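Local coordinates for CalE6 (Micromonospora echinospora, PDB 4U1T), which belongs to the Cys/Met metabolism family of pyridoxal phosphate-dependent enzymes and assembles from four chains, at residues 97-102 / 141-146. Residues are numbered along the deposited sequence; the frame is centred on the assembly and turned at random.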
loop_
_atom_site.group_PDB
_atom_site.type_symbol
_atom_site.label_atom_id
_atom_site.label_comp_id
_atom_site.label_asym_id
_atom_site.label_seq_id
_atom_site.Cartn_x
_atom_site.Cartn_y
_atom_site.Cartn_z
ATOM N N ASP B 97 13.322 -22.767 29.420
ATOM C CA ASP B 97 12.898 -23.902 28.638
ATOM C C ASP B 97 11.732 -23.661 27.719
ATOM O O ASP B 97 11.626 -24.262 26.672
ATOM C CB ASP B 97 12.389 -24.974 29.603
ATOM C CG ASP B 97 12.867 -26.328 29.252
ATOM O OD1 ASP B 97 13.723 -26.455 28.357
ATOM O OD2 ASP B 97 12.382 -27.274 29.876
ATOM N N ASP B 98 10.841 -22.832 28.180
ATOM C CA ASP B 98 9.548 -22.692 27.594
ATOM C C ASP B 98 9.479 -21.532 26.628
ATOM O O ASP B 98 8.452 -21.014 26.397
ATOM C CB ASP B 98 8.513 -22.524 28.696
ATOM C CG ASP B 98 9.002 -21.683 29.825
ATOM O OD1 ASP B 98 10.048 -21.052 29.703
ATOM O OD2 ASP B 98 8.359 -21.696 30.855
ATOM N N VAL B 99 10.605 -21.146 26.062
ATOM C CA VAL B 99 10.570 -19.946 25.228
ATOM C C VAL B 99 9.820 -20.204 23.934
ATOM O O VAL B 99 9.592 -21.352 23.548
ATOM C CB VAL B 99 11.971 -19.412 24.874
ATOM C CG1 VAL B 99 12.562 -18.662 26.060
ATOM C CG2 VAL B 99 12.877 -20.539 24.370
ATOM N N TYR B 100 9.457 -19.116 23.271
ATOM C CA TYR B 100 8.874 -19.160 21.939
ATOM C C TYR B 100 9.693 -20.083 21.026
ATOM O O TYR B 100 10.924 -20.055 21.055
ATOM C CB TYR B 100 8.814 -17.744 21.369
ATOM C CG TYR B 100 8.222 -17.629 19.984
ATOM C CD1 TYR B 100 6.874 -17.874 19.751
ATOM C CD2 TYR B 100 9.017 -17.251 18.905
ATOM C CE1 TYR B 100 6.333 -17.751 18.474
ATOM C CE2 TYR B 100 8.493 -17.136 17.632
ATOM C CZ TYR B 100 7.150 -17.380 17.419
ATOM O OH TYR B 100 6.639 -17.255 16.141
ATOM N N ALA B 101 9.004 -20.914 20.246
ATOM C CA ALA B 101 9.670 -21.883 19.375
ATOM C C ALA B 101 10.682 -21.199 18.457
ATOM O O ALA B 101 11.740 -21.748 18.182
ATOM C CB ALA B 101 8.647 -22.652 18.556
ATOM N N GLY B 102 10.345 -20.008 17.966
ATOM C CA GLY B 102 11.257 -19.269 17.117
ATOM C C GLY B 102 12.530 -18.880 17.854
ATOM O O GLY B 102 13.623 -18.923 17.298
ATOM N N TRP B 141 17.894 -14.166 28.866
ATOM C CA TRP B 141 16.767 -14.023 27.954
ATOM C C TRP B 141 15.475 -14.396 28.664
ATOM O O TRP B 141 15.227 -15.566 28.923
ATOM C CB TRP B 141 16.978 -14.912 26.726
ATOM C CG TRP B 141 16.096 -14.589 25.535
ATOM C CD1 TRP B 141 14.744 -14.788 25.423
ATOM C CD2 TRP B 141 16.530 -14.069 24.269
ATOM N NE1 TRP B 141 14.312 -14.393 24.176
ATOM C CE2 TRP B 141 15.388 -13.955 23.449
ATOM C CE3 TRP B 141 17.773 -13.683 23.756
ATOM C CZ2 TRP B 141 15.457 -13.474 22.140
ATOM C CZ3 TRP B 141 17.841 -13.213 22.457
ATOM C CH2 TRP B 141 16.685 -13.113 21.662
ATOM N N ILE B 142 14.663 -13.395 28.981
ATOM C CA ILE B 142 13.437 -13.598 29.730
ATOM C C ILE B 142 12.222 -13.436 28.845
ATOM O O ILE B 142 12.055 -12.407 28.204
ATOM C CB ILE B 142 13.305 -12.598 30.908
ATOM C CG1 ILE B 142 14.471 -12.749 31.886
ATOM C CG2 ILE B 142 11.998 -12.817 31.646
ATOM C CD1 ILE B 142 14.491 -11.668 32.971
ATOM N N GLU B 143 11.373 -14.451 28.810
ATOM C CA GLU B 143 10.077 -14.297 28.165
ATOM C C GLU B 143 9.002 -14.365 29.242
ATOM O O GLU B 143 8.874 -15.378 29.915
ATOM C CB GLU B 143 9.873 -15.378 27.113
ATOM C CG GLU B 143 8.695 -15.135 26.210
ATOM C CD GLU B 143 8.588 -16.188 25.126
ATOM O OE1 GLU B 143 7.456 -16.658 24.895
ATOM O OE2 GLU B 143 9.629 -16.547 24.514
ATOM N N THR B 144 8.240 -13.292 29.430
ATOM C CA THR B 144 7.246 -13.291 30.512
ATOM C C THR B 144 6.044 -12.392 30.211
ATOM O O THR B 144 6.206 -11.249 29.778
ATOM C CB THR B 144 7.885 -12.885 31.877
ATOM O OG1 THR B 144 6.910 -12.974 32.924
ATOM C CG2 THR B 144 8.460 -11.465 31.861
ATOM N N PRO B 145 4.823 -12.927 30.389
ATOM C CA PRO B 145 4.483 -14.324 30.718
ATOM C C PRO B 145 4.902 -15.299 29.624
ATOM O O PRO B 145 5.089 -14.872 28.479
ATOM C CB PRO B 145 2.954 -14.311 30.848
ATOM C CG PRO B 145 2.584 -12.860 30.993
ATOM C CD PRO B 145 3.624 -12.081 30.261
ATOM N N THR B 146 5.088 -16.569 29.981
ATOM C CA THR B 146 5.478 -17.579 29.011
ATOM C C THR B 146 4.262 -18.142 28.298
ATOM O O THR B 146 3.144 -18.057 28.790
ATOM C CB THR B 146 6.219 -18.752 29.658
ATOM O OG1 THR B 146 5.322 -19.436 30.543
ATOM C CG2 THR B 146 7.434 -18.255 30.446
HETATM O O HOH W 1 7.041 -18.811 26.364
#
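Glu143, on strand 137-143, reaches to the backbone of Tyr100, the N-cap residue of helix 101-111. Its CG stands anti to the backbone N (chi1 -168°) and the chain stays extended beyond it, which brings the carboxylate up to the turn. Tyr100 N donates to Glu143 OE2 over 2.9 Å, nearly straight at 174°, on the syn side and 19° out of the carboxylate plane. The other oxygen, Glu143 OE1, lies 2.6 Å from a water that is also 2.6 Å from Asp98 O and bridges the two, so both oxygens grip the turn.

In van der Waals contact, Tyr100 CB packs 3.5 Å from Glu143 OE2, and Asp98 and Thr146 cross at about a right angle, Asp98 OD2 lying 3.6 Å from Thr146 CG2. Asp98 OD1 bonds Thr96 OG1, and Thr146 OG1 bonds Thr151 OG1. The apolar pair is Val99 CG1, obliquely placed 4.5 Å from Trp141 CD1.

Tyr100 OH makes a weak hydrogen bond to Arg48 NH2 of a second subunit; its side chain is about 4 Å from a bound sulfate. The contact joins the turn after strand 92-96 to its parallel neighbour 137-143, as expected for the large domain of a fold-type I PLP-dependent enzyme.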